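Long-range contacts in AT-less polyketide synthase (Streptomyces platensis subsp. rosaceus, PDB 4TKT), which probably catalyses the decarboxylative condensation that extends the polyketide chain in isomigrastatin biosynthesis, as expected of a ketosynthase domain: residues M7-V12 with V256-L261; G132-A137 with S176-T181; T184-A189 with F427-S432; G212-V217 with L362-G367; R276-N281 with A434-E439. All coordinates share one frame; numbering follows the deposited sequence.

Contact 1 of 5, residues M7-V12 with V256-L261; sequences MAIAIV and VLLRPL
Ile11 and Leu258 stand side by side, pointing the same way from a non-hydrogen-bonded antiparallel pair, with Leu258 CD2 resting 3.7 Å from Ile11 CG1. Ile11 splits its branches between two partners. With CG1 held beside the backbone nitrogen (chi1 -60°), CG2 stands anti to that nitrogen and reaches Val256 CG1 at 4.0 Å, the two side chains meeting at a slant. Leu258 has a second neighbour too, its CB lying 3.8 Å from Ile9 CG2.

Strands 9-17 and 252-260 are neighbours in the N-terminal half of the thiolase fold, and their segments here run at 140° to each other. Leu200 of helix 188-202 and Leu375 of helix 366-380 pack onto the Leu258 and Ile11 side. The reverse face carries Ala10 and Arg259. Arg259 leads its extended chain off to salt bridges with Asp267 and Asp269.

Val12 slants across Leu257, Val12 CG2 to Leu257 CB 3.7 Å, while its N donates to Leu257 O at 3.0 Å in a nearly straight bond (170°). At the far end Leu261 CD1 sits 3.7 Å from Ala10 CB, and Leu261 N reaches Ala8 O at 2.9 Å.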
# COMPACT_ATOMS: atom_id res chain seq x y z
N MSE A 7 10.33 -0.85 -18.99
CA MSE A 7 9.13 -1.63 -19.23
C MSE A 7 7.87 -0.79 -19.04
O MSE A 7 6.75 -1.27 -19.29
CB MSE A 7 9.10 -2.86 -18.31
CG MSE A 7 9.39 -2.58 -16.85
SE MSE A 7 9.96 -4.20 -15.92
CE MSE A 7 8.70 -5.45 -16.73
N ALA A 8 8.06 0.45 -18.61
CA ALA A 8 7.00 1.47 -18.55
C ALA A 8 5.71 0.96 -17.92
O ALA A 8 4.67 0.93 -18.57
CB ALA A 8 6.72 2.00 -19.94
N ILE A 9 5.78 0.57 -16.66
CA ILE A 9 4.60 0.15 -15.92
C ILE A 9 4.16 1.25 -14.98
O ILE A 9 4.89 1.62 -14.06
CB ILE A 9 4.85 -1.14 -15.13
CG1 ILE A 9 5.34 -2.25 -16.06
CG2 ILE A 9 3.59 -1.56 -14.39
CD1 ILE A 9 4.38 -2.56 -17.19
N ALA A 10 2.97 1.78 -15.22
CA ALA A 10 2.46 2.91 -14.44
C ALA A 10 1.81 2.46 -13.15
O ALA A 10 1.21 1.39 -13.08
CB ALA A 10 1.48 3.71 -15.27
N ILE A 11 1.95 3.29 -12.12
CA ILE A 11 1.24 3.07 -10.86
C ILE A 11 0.03 4.00 -10.81
O ILE A 11 0.18 5.22 -10.71
CB ILE A 11 2.15 3.32 -9.65
CG1 ILE A 11 3.34 2.36 -9.69
CG2 ILE A 11 1.37 3.16 -8.36
CD1 ILE A 11 4.40 2.66 -8.67
N VAL A 12 -1.17 3.43 -10.89
CA VAL A 12 -2.37 4.23 -11.04
C VAL A 12 -3.21 4.33 -9.76
O VAL A 12 -4.25 4.98 -9.74
CB VAL A 12 -3.27 3.67 -12.16
CG1 VAL A 12 -2.50 3.62 -13.46
CG2 VAL A 12 -3.78 2.29 -11.79
N VAL A 256 -0.36 -1.78 -4.75
CA VAL A 256 -0.41 -0.84 -5.86
C VAL A 256 -1.18 -1.44 -7.02
O VAL A 256 -1.17 -2.66 -7.22
CB VAL A 256 1.00 -0.44 -6.34
CG1 VAL A 256 1.64 0.54 -5.38
CG2 VAL A 256 1.87 -1.67 -6.52
N LEU A 257 -1.87 -0.59 -7.78
CA LEU A 257 -2.51 -1.02 -9.01
C LEU A 257 -1.58 -0.70 -10.17
O LEU A 257 -1.25 0.47 -10.41
CB LEU A 257 -3.87 -0.35 -9.19
CG LEU A 257 -4.79 -0.96 -10.25
CD1 LEU A 257 -5.04 -2.43 -9.96
CD2 LEU A 257 -6.11 -0.21 -10.32
N LEU A 258 -1.15 -1.73 -10.89
CA LEU A 258 -0.16 -1.56 -11.95
C LEU A 258 -0.77 -1.68 -13.34
O LEU A 258 -1.74 -2.41 -13.55
CB LEU A 258 0.96 -2.58 -11.79
CG LEU A 258 1.72 -2.51 -10.47
CD1 LEU A 258 2.87 -3.50 -10.46
CD2 LEU A 258 2.21 -1.10 -10.22
N ARG A 259 -0.19 -0.96 -14.29
CA ARG A 259 -0.74 -0.85 -15.63
C ARG A 259 0.30 -0.31 -16.61
O ARG A 259 1.10 0.55 -16.25
CB ARG A 259 -1.97 0.06 -15.61
CG ARG A 259 -2.73 0.12 -16.89
CD ARG A 259 -4.06 0.81 -16.71
NE ARG A 259 -4.91 0.59 -17.87
CZ ARG A 259 -6.08 1.20 -18.06
NH1 ARG A 259 -6.53 2.06 -17.16
NH2 ARG A 259 -6.79 0.94 -19.14
N PRO A 260 0.32 -0.84 -17.85
CA PRO A 260 1.20 -0.29 -18.89
C PRO A 260 0.97 1.21 -19.07
O PRO A 260 -0.18 1.63 -19.21
CB PRO A 260 0.80 -1.06 -20.14
CG PRO A 260 0.29 -2.36 -19.63
CD PRO A 260 -0.38 -2.05 -18.32
N LEU A 261 2.04 1.99 -19.07
CA LEU A 261 1.97 3.45 -19.07
C LEU A 261 1.09 4.01 -20.19
O LEU A 261 0.33 4.95 -19.97
CB LEU A 261 3.37 4.05 -19.17
CG LEU A 261 3.46 5.57 -19.08
CD1 LEU A 261 2.74 6.08 -17.84
CD2 LEU A 261 4.91 6.01 -19.07

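Contact 2 of 5, residues G132-A137 with S176-T181; sequences GVFAGA and SGPSVT
The ring of Phe134 leans obliquely over the neighbouring strand, and Pro178 and Val180 meet it from two directions. Its far end, CZ, comes within 3.8 Å of Pro178 CB, the two rings set at a slant rather than stacked; nearer its root, CD2 lies 4.2 Å from Val180 CB. With CG turned beside the backbone nitrogen (chi1 -60°), the ring is carried back along its own strand toward Gly132, and CE1 would crowd a CB on that residue, so the bare glycine leaves it room. Ala192, Leu195, Ala196 and Ala199 of helix 188-202 also pack against the ring.

Beneath the ring the backbones pair in parallel, their axes only 6° apart. Val133 is bound twice along the edge facing Pro178-Val180: its N donates to Pro178 O and its O accepts from Val180 N, each at 2.8 Å and close to linear. Ala135 N continues the pattern to Val180 O at 2.9 Å. On the face away from the phenyl ring, Thr181 lays its CG2 3.5 Å from Ala135 O, while its hydroxyl bonds to Leu162 O; Ser179 OG likewise bonds to Ser170 and Asn167 of helix 163-173.

Strand 179-182 is the outermost of the sheet within this chain, an edge that in related ketosynthases pairs across the dimer. Inward, strand 129-136 is bordered by strand 208-214, with helix 188-202 over the Phe134 face and helix 163-173 under Val133 and Ala135.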
# COMPACT_ATOMS: atom_id res chain seq x y z
N GLY A 132 -4.97 -9.00 -12.55
CA GLY A 132 -4.10 -9.95 -11.87
C GLY A 132 -3.84 -9.56 -10.43
O GLY A 132 -3.81 -8.37 -10.10
N VAL A 133 -3.66 -10.55 -9.57
CA VAL A 133 -3.41 -10.28 -8.15
C VAL A 133 -2.15 -10.99 -7.68
O VAL A 133 -2.06 -12.22 -7.71
CB VAL A 133 -4.60 -10.71 -7.28
CG1 VAL A 133 -4.36 -10.32 -5.83
CG2 VAL A 133 -5.89 -10.07 -7.78
N PHE A 134 -1.16 -10.21 -7.26
CA PHE A 134 0.13 -10.74 -6.84
C PHE A 134 0.44 -10.28 -5.43
O PHE A 134 0.75 -9.11 -5.21
CB PHE A 134 1.23 -10.30 -7.80
CG PHE A 134 1.01 -10.76 -9.21
CD1 PHE A 134 0.21 -10.02 -10.07
CD2 PHE A 134 1.60 -11.92 -9.68
CE1 PHE A 134 0.00 -10.44 -11.37
CE2 PHE A 134 1.39 -12.34 -10.97
CZ PHE A 134 0.59 -11.60 -11.82
N ALA A 135 0.35 -11.20 -4.48
CA ALA A 135 0.52 -10.86 -3.08
C ALA A 135 1.79 -11.48 -2.50
O ALA A 135 2.16 -12.60 -2.85
CB ALA A 135 -0.69 -11.31 -2.28
N GLY A 136 2.45 -10.75 -1.62
CA GLY A 136 3.61 -11.26 -0.93
C GLY A 136 3.33 -11.43 0.55
O GLY A 136 2.86 -10.50 1.21
N ALA A 137 3.61 -12.62 1.07
CA ALA A 137 3.46 -12.90 2.50
C ALA A 137 4.35 -14.07 2.88
O ALA A 137 4.70 -14.88 2.03
CB ALA A 137 2.01 -13.20 2.83
N SER A 176 -9.99 -12.21 -13.38
CA SER A 176 -9.73 -13.42 -14.16
C SER A 176 -8.26 -13.57 -14.52
O SER A 176 -7.88 -14.50 -15.23
CB SER A 176 -10.57 -13.42 -15.43
OG SER A 176 -10.10 -12.46 -16.36
N GLY A 177 -7.43 -12.65 -14.04
CA GLY A 177 -6.00 -12.72 -14.30
C GLY A 177 -5.32 -13.70 -13.36
O GLY A 177 -5.99 -14.39 -12.59
N PRO A 178 -3.98 -13.78 -13.43
CA PRO A 178 -3.23 -14.63 -12.50
C PRO A 178 -3.48 -14.24 -11.04
O PRO A 178 -3.50 -13.05 -10.71
CB PRO A 178 -1.78 -14.38 -12.89
CG PRO A 178 -1.84 -13.97 -14.32
CD PRO A 178 -3.11 -13.17 -14.45
N SER A 179 -3.70 -15.23 -10.19
CA SER A 179 -3.90 -15.00 -8.76
C SER A 179 -2.84 -15.77 -7.99
O SER A 179 -2.93 -16.99 -7.86
CB SER A 179 -5.31 -15.42 -8.33
OG SER A 179 -5.56 -15.06 -6.98
N VAL A 180 -1.84 -15.05 -7.50
CA VAL A 180 -0.64 -15.68 -6.95
C VAL A 180 -0.17 -15.05 -5.65
O VAL A 180 -0.07 -13.82 -5.54
CB VAL A 180 0.52 -15.63 -7.97
CG1 VAL A 180 1.79 -16.18 -7.36
CG2 VAL A 180 0.18 -16.40 -9.23
N THR A 181 0.11 -15.88 -4.65
CA THR A 181 0.83 -15.42 -3.48
C THR A 181 2.25 -15.97 -3.53
O THR A 181 2.45 -17.17 -3.72
CB THR A 181 0.16 -15.86 -2.17
OG1 THR A 181 -1.20 -15.42 -2.16
CG2 THR A 181 0.89 -15.26 -0.98

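Contact 3 of 5, residues T184-A189 with F427-S432; sequences TMCASA and FGAGGS
The polar link between Cys186 and the glycine-rich turn is slight: Ala429 N points at Cys186 SG over 3.6 Å, a weak bond with 143° at the hydrogen. SG stands anti to its own carbonyl carbon (chi1 -48°), which brings it to this N-H. Firmer bonds lie within 184-189, where Ser188 OG accepts from Thr184 N at 3.0 Å and donates to Met185 O at 2.6 Å, bracing the bend that carries the cysteine.

The remainder is close packing. Cys186 CB abuts Phe427 O at 3.4 Å, and Ala187 CB lies 3.5 Å from Ser432 O. Met185, a selenomethionine, stretches along the turn until its SE sits 3.6 Å from Gly430 N. Thr184 and Ser432 meet through their CB atoms at 3.7 Å, the threonine hydroxyl being turned away to Ser191. Side chains on Gly428 or Gly430 would run into Thr184 O or the Met185 methyl, so the type I turn from Gly428 to Gly431 can come this close.

Cys186 lies just before helix 188-202 and touches His361, and the Phe427 ring meets His321; by family these are probably the Cys-His-His catalytic set, Cys186 being the nucleophile. The N-H groups of Cys186 and Ala429 would then probably form the oxyanion hole, as in relatives, with the sulfur lying beside the turn and touched by its one weak bond.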
# COMPACT_ATOMS: atom_id res chain seq x y z
N THR A 184 9.11 -14.99 -0.67
CA THR A 184 10.56 -14.91 -0.74
C THR A 184 11.04 -14.17 0.51
O THR A 184 12.05 -13.47 0.48
CB THR A 184 11.05 -14.18 -2.00
OG1 THR A 184 10.51 -12.86 -2.03
CG2 THR A 184 10.62 -14.93 -3.25
N MSE A 185 10.28 -14.35 1.59
CA MSE A 185 10.53 -13.69 2.87
C MSE A 185 10.52 -12.17 2.74
O MSE A 185 9.56 -11.60 2.23
CB MSE A 185 11.86 -14.16 3.46
CG MSE A 185 12.01 -15.68 3.48
SE MSE A 185 13.27 -16.31 4.82
CE MSE A 185 13.46 -18.16 4.25
N CYS A 186 11.58 -11.52 3.21
CA CYS A 186 11.63 -10.06 3.29
C CYS A 186 11.45 -9.39 1.93
O CYS A 186 11.05 -8.23 1.85
CB CYS A 186 12.96 -9.61 3.91
SG CYS A 186 13.42 -10.48 5.44
N ALA A 187 11.74 -10.12 0.86
CA ALA A 187 11.66 -9.57 -0.49
C ALA A 187 10.34 -9.88 -1.18
O ALA A 187 10.19 -9.64 -2.38
CB ALA A 187 12.82 -10.08 -1.33
N SER A 188 9.38 -10.42 -0.43
CA SER A 188 8.14 -10.93 -1.02
C SER A 188 7.36 -9.89 -1.82
O SER A 188 7.00 -10.14 -2.97
CB SER A 188 7.24 -11.51 0.07
OG SER A 188 7.83 -12.67 0.63
N ALA A 189 7.10 -8.73 -1.22
CA ALA A 189 6.30 -7.69 -1.87
C ALA A 189 6.94 -7.23 -3.18
O ALA A 189 6.26 -7.05 -4.19
CB ALA A 189 6.09 -6.51 -0.94
N PHE A 427 15.86 -7.30 0.55
CA PHE A 427 16.68 -8.50 0.59
C PHE A 427 16.15 -9.51 1.60
O PHE A 427 16.16 -9.25 2.81
CB PHE A 427 18.13 -8.14 0.92
CG PHE A 427 18.72 -7.10 -0.00
CD1 PHE A 427 18.52 -7.17 -1.37
CD2 PHE A 427 19.48 -6.05 0.51
CE1 PHE A 427 19.06 -6.22 -2.22
CE2 PHE A 427 20.02 -5.10 -0.34
CZ PHE A 427 19.81 -5.18 -1.70
N GLY A 428 15.70 -10.65 1.11
CA GLY A 428 15.17 -11.69 1.97
C GLY A 428 16.26 -12.33 2.81
O GLY A 428 17.38 -12.51 2.35
N ALA A 429 15.92 -12.66 4.05
CA ALA A 429 16.86 -13.32 4.96
C ALA A 429 17.34 -14.65 4.39
O ALA A 429 18.44 -15.10 4.69
CB ALA A 429 16.22 -13.52 6.32
N GLY A 430 16.51 -15.27 3.56
CA GLY A 430 16.84 -16.55 2.96
C GLY A 430 17.68 -16.44 1.70
O GLY A 430 18.02 -17.45 1.09
N GLY A 431 18.01 -15.22 1.31
CA GLY A 431 18.90 -15.00 0.18
C GLY A 431 18.26 -14.41 -1.06
O GLY A 431 18.97 -13.99 -1.97
N SER A 432 16.93 -14.38 -1.11
CA SER A 432 16.24 -13.80 -2.25
C SER A 432 16.36 -12.28 -2.23
O SER A 432 16.01 -11.63 -1.24
CB SER A 432 14.76 -14.20 -2.26
OG SER A 432 14.60 -15.58 -2.54

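Contact 4 of 5, residues G212-V217 with L362-G367; sequences GVNLSV and LESAAG
Ser364 OG donates to Val213 O at 2.9 Å, approaching from above the carbonyl plane, 44° out of it, rather than along a lone pair. The bond ties the start of helix 366-380, whose N-cap is Ala365, to the C-terminal end of strand 208-214, joining a buried helix of the thiolase fold to its sheet.

Asn214 reaches across beside it. Its CG is thrown to the far side from the backbone nitrogen (chi1 -176°), which sends the amide under the 362-364 bend, with CB 3.1 Å from Leu362 O. ND2 gives a weak bond to Glu363 OE1 at 3.2 Å, the amide and carboxylate planes turned 76° apart. Its stronger partner is Gly250 O, and Glu363 OE2 is taken by Tyr139. A leucine in place of Asn214 would probably leave Gly250 O and Glu363 OE1 without the ND2 donor they share in a buried setting.

The strand backbone comes close because Gly212 has no side chain: a CB there would strike Ser364 O. Ala365 uses the room, its methyl resting against the strand backbone, with CB 3.9 Å from both Gly212 C and Asn214 N.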
# COMPACT_ATOMS: atom_id res chain seq x y z
N GLY A 212 1.96 -6.49 -0.53
CA GLY A 212 2.41 -7.40 0.51
C GLY A 212 1.67 -7.18 1.81
O GLY A 212 1.12 -6.11 2.06
N VAL A 213 1.65 -8.21 2.65
CA VAL A 213 1.00 -8.12 3.94
C VAL A 213 1.83 -8.86 4.99
O VAL A 213 2.36 -9.94 4.73
CB VAL A 213 -0.44 -8.69 3.90
CG1 VAL A 213 -0.44 -10.10 3.31
CG2 VAL A 213 -1.08 -8.67 5.28
N ASN A 214 1.95 -8.27 6.17
CA ASN A 214 2.67 -8.90 7.26
C ASN A 214 2.14 -8.48 8.61
O ASN A 214 2.11 -7.29 8.93
CB ASN A 214 4.16 -8.58 7.16
CG ASN A 214 4.98 -9.30 8.20
OD1 ASN A 214 5.26 -10.49 8.07
ND2 ASN A 214 5.37 -8.59 9.25
N LEU A 215 1.70 -9.45 9.41
CA LEU A 215 1.17 -9.17 10.74
C LEU A 215 1.91 -9.96 11.81
O LEU A 215 2.50 -11.01 11.54
CB LEU A 215 -0.32 -9.49 10.79
CG LEU A 215 -1.22 -8.71 9.83
CD1 LEU A 215 -2.68 -9.11 9.99
CD2 LEU A 215 -1.04 -7.21 10.03
N SER A 216 1.89 -9.44 13.03
CA SER A 216 2.49 -10.13 14.17
C SER A 216 1.40 -10.55 15.15
O SER A 216 1.17 -9.88 16.15
CB SER A 216 3.53 -9.25 14.86
OG SER A 216 4.58 -8.90 13.98
N VAL A 217 0.74 -11.66 14.86
CA VAL A 217 -0.44 -12.06 15.61
C VAL A 217 -0.15 -13.10 16.70
O VAL A 217 -1.02 -13.43 17.50
CB VAL A 217 -1.52 -12.62 14.67
CG1 VAL A 217 -1.72 -11.69 13.48
CG2 VAL A 217 -1.13 -14.00 14.19
N LEU A 362 9.07 -4.65 8.30
CA LEU A 362 7.77 -5.19 7.94
C LEU A 362 7.88 -6.52 7.20
O LEU A 362 6.88 -7.09 6.78
CB LEU A 362 6.98 -4.19 7.09
CG LEU A 362 6.01 -3.28 7.86
CD1 LEU A 362 6.73 -2.51 8.95
CD2 LEU A 362 5.30 -2.33 6.91
N GLU A 363 9.11 -7.00 7.05
CA GLU A 363 9.37 -8.31 6.46
C GLU A 363 8.73 -8.46 5.08
O GLU A 363 9.11 -7.77 4.13
CB GLU A 363 8.91 -9.41 7.41
CG GLU A 363 9.93 -9.69 8.51
CD GLU A 363 9.32 -10.28 9.77
OE1 GLU A 363 8.15 -9.95 10.09
OE2 GLU A 363 10.01 -11.07 10.45
N SER A 364 7.75 -9.35 4.96
CA SER A 364 7.13 -9.62 3.66
C SER A 364 6.43 -8.40 3.07
O SER A 364 6.10 -8.37 1.88
CB SER A 364 6.14 -10.78 3.77
OG SER A 364 5.19 -10.56 4.80
N ALA A 365 6.20 -7.38 3.90
CA ALA A 365 5.56 -6.15 3.45
C ALA A 365 6.53 -4.96 3.46
O ALA A 365 6.13 -3.82 3.24
CB ALA A 365 4.35 -5.84 4.31
N ALA A 366 7.81 -5.24 3.71
CA ALA A 366 8.81 -4.18 3.82
C ALA A 366 8.97 -3.42 2.52
O ALA A 366 9.19 -2.20 2.52
CB ALA A 366 10.15 -4.76 4.26
N GLY A 367 8.86 -4.13 1.40
CA GLY A 367 9.07 -3.53 0.10
C GLY A 367 7.96 -2.58 -0.33
O GLY A 367 8.22 -1.59 -1.01

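Contact 5 of 5, residues R276-N281 with A434-E439; sequences RGTAVN and AHVVVE
Strands 276-281 and 434-439 run antiparallel at 176°, with a classic beta bulge where Arg276 and Gly277 both face Val437: Val437 O takes a bond from Arg276 N at 2.7 Å and a weak one from Gly277 N at 3.5 Å. Beyond the bulge the pairing is regular, with Val437 N on Gly277 O and Ala279 and His435 exchanging bonds.

The bulge throws Arg276 toward Glu439. The arginine chain bends twice on its way and lies against the glutamate at a slant, so that CD comes within 3.3 Å of Glu439 OE2 while NH1 makes only a long salt bridge to the same oxygen, 3.6 Å. The guanidinium and carboxylate planes are 54° apart, and NH2 has a further weak bond to Ala308 O. An alanine at Glu439 would probably leave the arginine head without its carboxylate mate and its aliphatic CG and CD without a wall, freer to turn.

On one face Thr278 and Val436 lie side by side, CG2 to CG2 3.8 Å, and Val280 CG2 sits 4.0 Å from Ala434 CB. Thr278 keeps OG1 wedged between its backbone N and carbonyl carbon (chi1 65°), hydrogen-bonded to His194 ND1 of helix 188-202. On the other face the His435 ring meets Trp305 almost perpendicularly, its ND1 bonded to Ser425.

Buried helix 188-202 on one side and outer helix 294-308 on the other give the layered helix-sheet-helix order of the thiolase fold, here in its C-terminal half.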
# COMPACT_ATOMS: atom_id res chain seq x y z
N ARG A 276 10.30 1.50 -13.97
CA ARG A 276 11.13 1.41 -15.16
C ARG A 276 11.74 0.03 -15.31
O ARG A 276 11.92 -0.46 -16.43
CB ARG A 276 12.24 2.47 -15.10
CG ARG A 276 11.76 3.90 -15.24
CD ARG A 276 11.76 4.37 -16.69
NE ARG A 276 13.10 4.31 -17.28
CZ ARG A 276 13.46 4.99 -18.37
NH1 ARG A 276 12.59 5.79 -18.98
NH2 ARG A 276 14.69 4.88 -18.84
N GLY A 277 12.06 -0.61 -14.19
CA GLY A 277 12.67 -1.92 -14.22
C GLY A 277 12.66 -2.64 -12.88
O GLY A 277 12.67 -2.01 -11.82
N THR A 278 12.63 -3.97 -12.93
CA THR A 278 12.71 -4.79 -11.74
C THR A 278 13.70 -5.93 -11.97
O THR A 278 13.96 -6.31 -13.10
CB THR A 278 11.35 -5.38 -11.34
OG1 THR A 278 10.90 -6.29 -12.36
CG2 THR A 278 10.32 -4.28 -11.15
N ALA A 279 14.23 -6.48 -10.88
CA ALA A 279 15.14 -7.61 -10.99
C ALA A 279 15.09 -8.46 -9.73
O ALA A 279 14.82 -7.96 -8.64
CB ALA A 279 16.56 -7.13 -11.25
N VAL A 280 15.37 -9.75 -9.90
CA VAL A 280 15.28 -10.71 -8.81
C VAL A 280 16.36 -11.78 -8.93
O VAL A 280 16.58 -12.33 -10.02
CB VAL A 280 13.88 -11.36 -8.78
CG1 VAL A 280 13.92 -12.73 -8.15
CG2 VAL A 280 12.89 -10.46 -8.06
N ASN A 281 17.06 -12.07 -7.84
CA ASN A 281 18.05 -13.15 -7.83
C ASN A 281 18.22 -13.79 -6.45
O ASN A 281 17.38 -13.63 -5.58
CB ASN A 281 19.40 -12.64 -8.35
CG ASN A 281 20.08 -11.65 -7.41
OD1 ASN A 281 19.61 -11.39 -6.31
ND2 ASN A 281 21.20 -11.10 -7.86
N ALA A 434 15.85 -8.38 -4.37
CA ALA A 434 15.05 -7.68 -5.36
C ALA A 434 15.39 -6.20 -5.39
O ALA A 434 15.69 -5.60 -4.35
CB ALA A 434 13.57 -7.89 -5.10
N HIS A 435 15.34 -5.61 -6.58
CA HIS A 435 15.51 -4.17 -6.73
C HIS A 435 14.53 -3.64 -7.76
O HIS A 435 14.31 -4.26 -8.80
CB HIS A 435 16.95 -3.83 -7.14
CG HIS A 435 17.27 -2.37 -7.04
ND1 HIS A 435 17.70 -1.78 -5.87
CD2 HIS A 435 17.22 -1.38 -7.97
CE1 HIS A 435 17.90 -0.49 -6.08
NE2 HIS A 435 17.61 -0.22 -7.34
N VAL A 436 13.92 -2.50 -7.45
CA VAL A 436 12.93 -1.89 -8.33
C VAL A 436 13.33 -0.45 -8.64
O VAL A 436 13.76 0.29 -7.76
CB VAL A 436 11.53 -1.92 -7.70
CG1 VAL A 436 10.53 -1.17 -8.56
CG2 VAL A 436 11.07 -3.36 -7.50
N VAL A 437 13.19 -0.07 -9.91
CA VAL A 437 13.56 1.27 -10.36
C VAL A 437 12.32 2.08 -10.74
O VAL A 437 11.59 1.70 -11.66
CB VAL A 437 14.51 1.22 -11.56
CG1 VAL A 437 14.89 2.63 -11.99
CG2 VAL A 437 15.74 0.40 -11.22
N VAL A 438 12.09 3.19 -10.05
CA VAL A 438 10.92 4.01 -10.32
C VAL A 438 11.27 5.47 -10.64
O VAL A 438 12.26 6.01 -10.15
CB VAL A 438 9.92 4.00 -9.13
CG1 VAL A 438 9.54 2.57 -8.77
CG2 VAL A 438 10.51 4.70 -7.92
N GLU A 439 10.44 6.08 -11.47
CA GLU A 439 10.53 7.51 -11.74
C GLU A 439 9.12 8.10 -11.69
O GLU A 439 8.15 7.39 -11.94
CB GLU A 439 11.17 7.77 -13.10
CG GLU A 439 10.39 7.20 -14.28
CD GLU A 439 10.96 7.62 -15.62
OE1 GLU A 439 12.06 8.20 -15.65
OE2 GLU A 439 10.29 7.37 -16.65

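Contacts 1 and 5 probably correspond by the internal duplication of the thiolase fold, each joining the first strand of a half to its last. Their centres are 13 Å apart, and they touch where Met7 N meets Arg276 O at 3.0 Å. Contact 2 meets contact 4 across neighbouring strands, Gly136 O to Val213 N, also 3.0 Å. Contact 3 holds the probable active site, with Cys186 touching His361 and Phe427 meeting His321. Contact 4, centred 11 Å from it, brings the matching helix start of the other half alongside: Ala189 CB lies 3.4 Å from Ser364 O. Contacts 1 and 3 stand 23 Å apart, centre to centre, without touching.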